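PDB 4PI8: autolysin E from Staphylococcus aureus, which probably hydrolyses the NAG-NAM glycan strands of bacterial peptidoglycan as an endo-beta-N-acetylglucosaminidase of the lysozyme clan. Local coordinates for residues M17-G22 and N39-A44; V24-K27 and K32-E35; F131-F136 and H192-D197. The protein carries 1 engineered substitution. One frame throughout, in Å; residues are numbered along the deposited sequence.

Contact 1 of 3, residues M17-G22 and N39-A44; sequences MQQGKG and NEIAKA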
loop_
_atom_site.group_PDB
_atom_site.type_symbol
_atom_site.label_atom_id
_atom_site.label_comp_id
_atom_site.label_asym_id
_atom_site.label_seq_id
_atom_site.Cartn_x
_atom_site.Cartn_y
_atom_site.Cartn_z
ATOM N N MET A 17 5.590 19.321 -10.022
ATOM C CA MET A 17 4.276 19.114 -9.387
ATOM C C MET A 17 4.427 18.447 -8.000
ATOM O O MET A 17 3.822 18.869 -7.088
ATOM C CB MET A 17 3.389 18.317 -10.339
ATOM C CG MET A 17 3.006 19.102 -11.583
ATOM S SD MET A 17 2.292 18.184 -12.941
ATOM C CE MET A 17 0.663 17.965 -12.355
ATOM N N GLN A 18 5.285 17.402 -7.922
ATOM C CA GLN A 18 5.504 16.681 -6.648
ATOM C C GLN A 18 6.124 17.593 -5.576
ATOM O O GLN A 18 5.916 17.402 -4.406
ATOM C CB GLN A 18 6.425 15.505 -6.859
ATOM C CG GLN A 18 5.891 14.384 -7.715
ATOM C CD GLN A 18 4.676 13.632 -7.188
ATOM O OE1 GLN A 18 4.301 13.794 -6.028
ATOM N NE2 GLN A 18 4.137 12.797 -8.034
ATOM N N GLN A 19 6.873 18.595 -6.063
ATOM C CA GLN A 19 7.515 19.584 -5.198
ATOM C C GLN A 19 6.622 20.797 -4.934
ATOM O O GLN A 19 7.026 21.790 -4.271
ATOM C CB GLN A 19 8.814 20.052 -5.866
ATOM C CG GLN A 19 9.855 18.971 -6.001
ATOM C CD GLN A 19 11.045 19.358 -6.881
ATOM O OE1 GLN A 19 10.975 20.318 -7.668
ATOM N NE2 GLN A 19 12.133 18.621 -6.759
ATOM N N GLY A 20 5.372 20.751 -5.380
ATOM C CA GLY A 20 4.482 21.894 -5.237
ATOM C C GLY A 20 4.080 22.259 -3.833
ATOM O O GLY A 20 4.277 21.526 -2.825
ATOM N N LYS A 21 3.446 23.409 -3.709
ATOM C CA LYS A 21 3.158 23.976 -2.393
ATOM C C LYS A 21 2.287 23.108 -1.516
ATOM O O LYS A 21 1.198 22.702 -1.894
ATOM C CB LYS A 21 2.507 25.377 -2.505
ATOM C CG LYS A 21 2.291 26.013 -1.140
ATOM C CD LYS A 21 1.690 27.402 -1.315
ATOM C CE LYS A 21 1.479 28.052 0.018
ATOM N NZ LYS A 21 2.788 28.345 0.684
ATOM N N GLY A 22 2.768 22.869 -0.289
ATOM C CA GLY A 22 2.005 22.136 0.695
ATOM C C GLY A 22 1.899 20.629 0.567
ATOM O O GLY A 22 1.230 20.001 1.397
ATOM N N ASN A 39 15.399 17.715 -3.578
ATOM C CA ASN A 39 16.298 16.756 -4.212
ATOM C C ASN A 39 15.927 15.302 -3.886
ATOM O O ASN A 39 16.035 14.431 -4.758
ATOM C CB ASN A 39 17.760 17.034 -3.778
ATOM C CG ASN A 39 18.376 18.190 -4.527
ATOM O OD1 ASN A 39 17.875 18.607 -5.566
ATOM N ND2 ASN A 39 19.480 18.713 -4.003
ATOM N N GLU A 40 15.564 15.092 -2.650
ATOM C CA GLU A 40 15.155 13.754 -2.159
ATOM C C GLU A 40 13.915 13.280 -2.875
ATOM O O GLU A 40 13.839 12.140 -3.299
ATOM C CB GLU A 40 14.952 13.770 -0.654
ATOM C CG GLU A 40 16.303 13.861 0.083
ATOM C CD GLU A 40 16.152 14.185 1.534
ATOM O OE1 GLU A 40 15.154 14.783 1.983
ATOM O OE2 GLU A 40 17.113 13.831 2.272
ATOM N N ILE A 41 12.965 14.194 -3.042
ATOM C CA ILE A 41 11.716 13.852 -3.776
ATOM C C ILE A 41 12.061 13.471 -5.188
ATOM O O ILE A 41 11.636 12.419 -5.717
ATOM C CB ILE A 41 10.760 15.025 -3.784
ATOM C CG1 ILE A 41 10.216 15.298 -2.420
ATOM C CG2 ILE A 41 9.618 14.752 -4.779
ATOM C CD1 ILE A 41 9.600 16.690 -2.260
ATOM N N ALA A 42 12.845 14.304 -5.888
ATOM C CA ALA A 42 13.220 14.014 -7.238
ATOM C C ALA A 42 13.952 12.679 -7.405
ATOM O O ALA A 42 13.722 11.952 -8.355
ATOM C CB ALA A 42 14.052 15.164 -7.840
ATOM N N LYS A 43 14.903 12.407 -6.493
ATOM C CA LYS A 43 15.665 11.181 -6.559
ATOM C C LYS A 43 14.744 9.928 -6.415
ATOM O O LYS A 43 14.847 8.948 -7.146
ATOM C CB LYS A 43 16.748 11.178 -5.451
ATOM C CG LYS A 43 17.581 9.903 -5.451
ATOM C CD LYS A 43 18.615 9.830 -4.337
ATOM C CE LYS A 43 19.010 8.371 -4.146
ATOM N NZ LYS A 43 20.178 8.211 -3.240
ATOM N N ALA A 44 13.843 10.059 -5.453
ATOM C CA ALA A 44 12.926 8.965 -5.062
ATOM C C ALA A 44 11.990 8.566 -6.193
ATOM O O ALA A 44 11.706 7.386 -6.392
ATOM C CB ALA A 44 12.119 9.315 -3.840
#
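I41 packs against the CB of Q18 and the aliphatic part of Q19. Q18 stands at the C-terminal end of helix 11-18, with its CB directed at helix 38-45. That CB lies 3.9 Å from I41 CG2. The rest of the Q18 side chain does not follow it to I41. CG sits beside the backbone N (chi1 -67°), and the chain bends at chi2, which carries the amide to polar partners. Its NE2 donates to Q193 OE1, and its OE1 accepts from Q25 NE2. Both ends of this buried amide are therefore used, which should fix its rotation.

Q19 is the first residue beyond the helix to leave helical angles. Its CA is 7.2 Å from the CA of I41. The side chain is extended beyond CG (chi2 170°) and reaches across to the second helix. On the way, Q19 CG passes I41 CD1 at 4.4 Å. At its end, Q19 NE2 lies 4.1 Å from A42 CB. The same NE2 donates a hydrogen bond to the backbone O of N38, just before the second segment. I41 thus offers CG2 to Q18 and CD1 to Q19, one branch to each glutamine.

G20 N bonds back to M17 O at 3.0 Å, a last turn before the chain leaves. From G20 onward it runs away from 39-44. No hydrogen bond links 17-22 directly to 39-44, so the meeting between them is van der Waals contact of modest extent.

Helices 11-18 and 38-45 are separated in sequence by the hairpin of strands 26-29 and 32-35. Q25, just before the first strand, also packs on I41. W184 of helix 179-184 touches both Q18 and A44, so a third helix lies against this pair.

Contact 2 of 3, residues V24-K27 and K32-E35; sequences VQTK and KFVE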
loop_
_atom_site.group_PDB
_atom_site.type_symbol
_atom_site.label_atom_id
_atom_site.label_comp_id
_atom_site.label_asym_id
_atom_site.label_seq_id
_atom_site.Cartn_x
_atom_site.Cartn_y
_atom_site.Cartn_z
ATOM N N VAL A 24 2.687 16.959 0.991
ATOM C CA VAL A 24 3.451 16.263 2.056
ATOM C C VAL A 24 4.253 15.114 1.455
ATOM O O VAL A 24 3.666 14.219 0.843
ATOM C CB VAL A 24 2.526 15.776 3.160
ATOM C CG1 VAL A 24 3.326 15.000 4.222
ATOM C CG2 VAL A 24 1.771 16.965 3.781
ATOM N N GLN A 25 5.566 15.177 1.589
ATOM C CA GLN A 25 6.476 14.156 1.087
ATOM C C GLN A 25 7.449 13.933 2.232
ATOM O O GLN A 25 8.088 14.885 2.649
ATOM C CB GLN A 25 7.264 14.583 -0.135
ATOM C CG GLN A 25 6.367 15.175 -1.262
ATOM C CD GLN A 25 5.849 14.175 -2.258
ATOM O OE1 GLN A 25 5.769 12.979 -1.990
ATOM N NE2 GLN A 25 5.437 14.636 -3.420
ATOM N N THR A 26 7.520 12.705 2.762
ATOM C CA THR A 26 8.271 12.448 3.997
ATOM C C THR A 26 9.331 11.373 3.792
ATOM O O THR A 26 9.341 10.605 2.810
ATOM C CB THR A 26 7.338 12.028 5.107
ATOM O OG1 THR A 26 6.646 10.829 4.735
ATOM C CG2 THR A 26 6.308 13.094 5.436
ATOM N N LYS A 27 10.270 11.339 4.751
ATOM C CA LYS A 27 11.382 10.382 4.740
ATOM C C LYS A 27 11.706 10.011 6.189
ATOM O O LYS A 27 11.529 10.838 7.066
ATOM C CB LYS A 27 12.580 11.052 4.064
ATOM C CG LYS A 27 13.949 10.460 4.238
ATOM C CD LYS A 27 15.001 11.573 4.214
ATOM C CE LYS A 27 16.320 11.098 4.814
ATOM N NZ LYS A 27 16.736 9.774 4.260
ATOM N N LYS A 32 12.590 8.745 12.940
ATOM C CA LYS A 32 11.229 9.276 12.785
ATOM C C LYS A 32 11.031 9.802 11.368
ATOM O O LYS A 32 11.987 9.883 10.602
ATOM C CB LYS A 32 10.959 10.380 13.806
ATOM C CG LYS A 32 11.873 11.564 13.708
ATOM C CD LYS A 32 11.588 12.501 14.880
ATOM C CE LYS A 32 12.011 13.927 14.590
ATOM N NZ LYS A 32 13.399 14.006 14.055
ATOM N N PHE A 33 9.789 10.174 11.046
ATOM C CA PHE A 33 9.505 10.806 9.757
ATOM C C PHE A 33 9.692 12.309 9.754
ATOM O O PHE A 33 9.282 12.957 10.707
ATOM C CB PHE A 33 8.101 10.421 9.260
ATOM C CG PHE A 33 8.055 9.031 8.675
ATOM C CD1 PHE A 33 8.526 8.792 7.374
ATOM C CD2 PHE A 33 7.638 7.949 9.451
ATOM C CE1 PHE A 33 8.516 7.515 6.846
ATOM C CE2 PHE A 33 7.646 6.663 8.928
ATOM C CZ PHE A 33 8.095 6.447 7.622
ATOM N N VAL A 34 10.398 12.821 8.752
ATOM C CA VAL A 34 10.587 14.262 8.548
ATOM C C VAL A 34 10.212 14.633 7.109
ATOM O O VAL A 34 10.094 13.750 6.271
ATOM C CB VAL A 34 12.053 14.664 8.799
ATOM C CG1 VAL A 34 12.476 14.340 10.245
ATOM C CG2 VAL A 34 13.048 14.023 7.818
ATOM N N GLU A 35 10.036 15.917 6.800
ATOM C CA GLU A 35 9.758 16.318 5.421
ATOM C C GLU A 35 10.961 16.073 4.555
ATOM O O GLU A 35 12.121 16.326 4.934
ATOM C CB GLU A 35 9.303 17.795 5.341
ATOM C CG GLU A 35 8.684 18.203 4.008
ATOM C CD GLU A 35 7.263 17.628 3.698
ATOM O OE1 GLU A 35 6.584 17.093 4.585
ATOM O OE2 GLU A 35 6.807 17.771 2.528
#
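K27 and V34 hold the tight part of the contact. K27 N donates to V34 O at 2.9 Å, and V34 N returns a bond to K27 O at 2.8 Å. Beside them, T26 CA comes within 3.2 Å of V34 O, a CA-H...O contact. The K27 and V34 side chains share one face, with V34 CG2 at 3.6 Å from K27 O.

This is the antiparallel beta hairpin of strands 26-29 and 32-35. T26 and E35 form the next, non-hydrogen-bonded pair, and their side chains diverge.

E35 then folds back toward the loop before the first strand. Its CG is anti to the backbone N (chi1 -166°), and a bend at chi2 brings the carboxylate over Q25. Q25 N donates to E35 OE2 at 3.0 Å, from above the carboxylate plane. Q25 O is also close, at 3.2 Å from OE2, an acceptor pair that may cost some energy.

T26 and V24 face the 192-197 loop and the bound muramic acid, which V24 touches. The exposed side is looser. There the F33 side chain crosses that of T26 at about a right angle, and F33 CD1 lies 3.6 Å from K27 C. K32 is directed away.

Contact 3 of 3, residues F131-F136 and H192-D197; sequences FGIGAF and HQYASD. With AMU (N-acetyl-beta-muramic acid), chain B; NAG (2-acetamido-2-deoxy-beta-D-glucopyranose), chain C; SO4 (sulfate ion), chain N.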
loop_
_atom_site.group_PDB
_atom_site.type_symbol
_atom_site.label_atom_id
_atom_site.label_comp_id
_atom_site.label_asym_id
_atom_site.label_seq_id
_atom_site.Cartn_x
_atom_site.Cartn_y
_atom_site.Cartn_z
ATOM N N PHE A 131 -3.979 -1.004 6.170
ATOM C CA PHE A 131 -3.393 -0.513 4.915
ATOM C C PHE A 131 -3.178 0.995 4.889
ATOM O O PHE A 131 -3.103 1.572 3.778
ATOM C CB PHE A 131 -4.138 -1.035 3.683
ATOM C CG PHE A 131 -4.283 -2.535 3.654
ATOM C CD1 PHE A 131 -3.304 -3.317 3.096
ATOM C CD2 PHE A 131 -5.391 -3.124 4.197
ATOM C CE1 PHE A 131 -3.383 -4.690 3.053
ATOM C CE2 PHE A 131 -5.509 -4.482 4.200
ATOM C CZ PHE A 131 -4.509 -5.280 3.644
ATOM N N GLY A 132 -3.170 1.633 6.042
ATOM C CA GLY A 132 -2.956 3.066 6.057
ATOM C C GLY A 132 -4.001 3.834 5.332
ATOM O O GLY A 132 -3.643 4.849 4.651
ATOM N N ILE A 133 -5.281 3.517 5.408
ATOM C CA ILE A 133 -6.336 4.096 4.653
ATOM C C ILE A 133 -7.038 5.177 5.470
ATOM O O ILE A 133 -7.690 4.893 6.495
ATOM C CB ILE A 133 -7.340 3.048 4.128
ATOM C CG1 ILE A 133 -6.610 2.030 3.237
ATOM C CG2 ILE A 133 -8.491 3.673 3.389
ATOM C CD1 ILE A 133 -7.362 0.754 2.984
ATOM N N GLY A 134 -6.930 6.428 5.018
ATOM C CA GLY A 134 -7.659 7.538 5.637
ATOM C C GLY A 134 -7.129 7.877 7.012
ATOM O O GLY A 134 -6.046 7.498 7.397
ATOM N N ALA A 135 -7.934 8.673 7.748
ATOM C CA ALA A 135 -7.578 9.108 9.057
ATOM C C ALA A 135 -7.931 8.002 10.055
ATOM O O ALA A 135 -9.050 7.467 10.016
ATOM C CB ALA A 135 -8.312 10.413 9.404
ATOM N N PHE A 136 -6.927 7.681 10.841
ATOM C CA PHE A 136 -7.016 6.564 11.798
ATOM C C PHE A 136 -6.294 6.873 13.064
ATOM O O PHE A 136 -5.139 6.536 13.240
ATOM C CB PHE A 136 -6.508 5.260 11.133
ATOM C CG PHE A 136 -6.928 4.013 11.889
ATOM C CD1 PHE A 136 -8.264 3.665 11.926
ATOM C CD2 PHE A 136 -5.989 3.266 12.562
ATOM C CE1 PHE A 136 -8.671 2.516 12.693
ATOM C CE2 PHE A 136 -6.391 2.122 13.292
ATOM C CZ PHE A 136 -7.714 1.789 13.327
ATOM N N HIS A 192 -3.950 11.958 -5.715
ATOM C CA HIS A 192 -4.383 10.583 -5.472
ATOM C C HIS A 192 -3.185 9.657 -5.274
ATOM O O HIS A 192 -3.150 8.561 -5.898
ATOM C CB HIS A 192 -5.343 10.071 -6.554
ATOM C CG HIS A 192 -6.180 8.951 -6.043
ATOM N ND1 HIS A 192 -5.953 7.627 -6.393
ATOM C CD2 HIS A 192 -7.123 8.924 -5.066
ATOM C CE1 HIS A 192 -6.763 6.852 -5.697
ATOM N NE2 HIS A 192 -7.477 7.600 -4.873
ATOM N N GLN A 193 -2.325 10.007 -4.364
ATOM C CA GLN A 193 -1.109 9.183 -4.054
ATOM C C GLN A 193 -1.299 8.496 -2.731
ATOM O O GLN A 193 -1.798 9.024 -1.750
ATOM C CB GLN A 193 0.106 10.077 -4.081
ATOM C CG GLN A 193 0.350 10.527 -5.516
ATOM C CD GLN A 193 1.524 11.448 -5.841
ATOM O OE1 GLN A 193 1.754 11.656 -7.021
ATOM N NE2 GLN A 193 2.176 12.002 -4.868
ATOM N N TYR A 194 -0.817 7.238 -2.684
ATOM C CA TYR A 194 -1.206 6.378 -1.553
ATOM C C TYR A 194 -0.553 6.781 -0.284
ATOM O O TYR A 194 -1.122 6.550 0.806
ATOM C CB TYR A 194 -0.898 4.908 -1.903
ATOM C CG TYR A 194 -1.758 3.924 -1.073
ATOM C CD1 TYR A 194 -1.385 3.610 0.247
ATOM C CD2 TYR A 194 -2.873 3.371 -1.581
ATOM C CE1 TYR A 194 -2.220 2.818 1.009
ATOM C CE2 TYR A 194 -3.713 2.563 -0.791
ATOM C CZ TYR A 194 -3.344 2.320 0.480
ATOM O OH TYR A 194 -4.204 1.469 1.233
ATOM N N ALA A 195 0.674 7.302 -0.338
ATOM C CA ALA A 195 1.432 7.560 0.845
ATOM C C ALA A 195 2.331 8.754 0.673
ATOM O O ALA A 195 2.660 9.090 -0.480
ATOM C CB ALA A 195 2.244 6.331 1.172
ATOM N N SER A 196 2.734 9.380 1.799
ATOM C CA SER A 196 3.741 10.453 1.758
ATOM C C SER A 196 5.152 9.991 1.860
ATOM O O SER A 196 6.055 10.660 1.416
ATOM C CB SER A 196 3.430 11.502 2.823
ATOM O OG SER A 196 3.588 10.972 4.126
ATOM N N ASP A 197 5.377 8.800 2.450
ATOM C CA ASP A 197 6.720 8.274 2.574
ATOM C C ASP A 197 7.311 8.076 1.164
ATOM O O ASP A 197 6.811 7.265 0.397
ATOM C CB ASP A 197 6.669 6.960 3.365
ATOM C CG ASP A 197 8.003 6.309 3.545
ATOM O OD1 ASP A 197 9.068 6.737 3.096
ATOM O OD2 ASP A 197 7.910 5.198 4.157
HETATM C C1 AMU B . -1.907 9.155 2.753
HETATM C C2 AMU B . -3.318 8.960 2.280
HETATM C C3 AMU B . -3.604 9.878 1.081
HETATM C C4 AMU B . -3.255 11.330 1.485
HETATM C C5 AMU B . -1.887 11.373 2.104
HETATM C C6 AMU B . -1.519 12.790 2.551
HETATM C C7 AMU B . -4.689 6.884 2.047
HETATM C C8 AMU B . -4.731 5.517 1.399
HETATM C C9 AMU B . -5.143 9.076 -0.591
HETATM C C10 AMU B . -6.455 8.392 -0.579
HETATM C C11 AMU B . -5.032 10.057 -1.755
HETATM O O1 AMU B . -1.633 8.354 3.892
HETATM O O3 AMU B . -4.955 9.779 0.641
HETATM O O4 AMU B . -3.352 12.082 0.264
HETATM O O5 AMU B . -1.820 10.509 3.211
HETATM O O6 AMU B . -0.155 12.900 2.971
HETATM O O7 AMU B . -5.576 7.260 2.784
HETATM O O10 AMU B . -6.629 7.346 -1.272
HETATM O O11 AMU B . -7.424 8.912 0.108
HETATM N N2 AMU B . -3.567 7.562 1.844
HETATM C C1 NAG C . -4.097 13.281 0.384
HETATM C C2 NAG C . -3.918 13.937 -0.989
HETATM C C3 NAG C . -4.706 15.258 -0.997
HETATM C C4 NAG C . -6.112 14.953 -0.579
HETATM C C5 NAG C . -6.191 14.198 0.737
HETATM C C6 NAG C . -7.603 13.744 0.957
HETATM C C7 NAG C . -1.910 13.478 -2.406
HETATM C C8 NAG C . -0.511 13.868 -2.694
HETATM N N2 NAG C . -2.535 14.151 -1.423
HETATM O O3 NAG C . -4.707 15.775 -2.320
HETATM O O4 NAG C . -6.801 16.183 -0.365
HETATM O O5 NAG C . -5.449 12.983 0.626
HETATM O O6 NAG C . -7.587 13.214 2.284
HETATM O O7 NAG C . -2.483 12.582 -3.037
HETATM S S SO4 N . 1.901 7.698 4.857
HETATM O O1 SO4 N . 1.287 6.338 4.864
HETATM O O2 SO4 N . 1.031 8.598 4.146
HETATM O O3 SO4 N . 3.322 7.604 4.413
HETATM O O4 SO4 N . 1.907 8.238 6.278
#
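Y194 spans the gap to F131 with its hydroxyl. OH donates to F131 O at 2.8 Å, and this oxygen lies at the ring edge, in its plane. I133 CG1 packs beside the same OH at 3.2 Å. The tyrosine CG is anti to the backbone N (chi1 -157°), which extends the ring toward 131-133.

One ring face carries the acetamido methyl of the muramic acid. C8 sits 3.6 Å above the plane, over its centre, consistent with a CH-pi contact. The rest of this group is held from both segments: G134 N donates to O7 at 2.7 Å, and N2 donates to Y194 O at 2.8 Å.

These two loops line the glycan pocket within the endo-beta-N-acetylglucosaminidase family region. Q193 N donates a hydrogen bond to O7 of the neighbouring N-acetylglucosamine at 2.9 Å. S196 N donates to O2 of a sulfate, probably from the crystallisation liquor, and D197 N to O3; the S196 N bond to O3 is weak.

Further out, F166 and I167 of helix 156-172 pack against Y194. Y171 meets the Y194 ring, stacks on H192 and is hydrogen-bonded to the muramic acid through OH. K203 forms a salt bridge with D197 OD2 and may steady the sulfate site.

Contacts 1 and 2 come first along the chain, with the hairpin of contact 2 nested inside the loop closed by contact 1. Their centres are 11 Å apart. Helix 11-18, strands 26-29 and 32-35, and helix 38-45 follow one another in sequence. Contact 3 comes later and lies closer to the centre of the folded chain. Its centre is about 13 Å from that of contact 2 and about 17 Å from that of contact 1. The 192-197 loop is the meeting point: contact 1 joins it by Q18 NE2 to Q193 OE1 and contact 2 by T26 N to S196 O, both probable hydrogen bonds. The N-terminal hairpin thus borders the glycan pocket, to which V24 belongs.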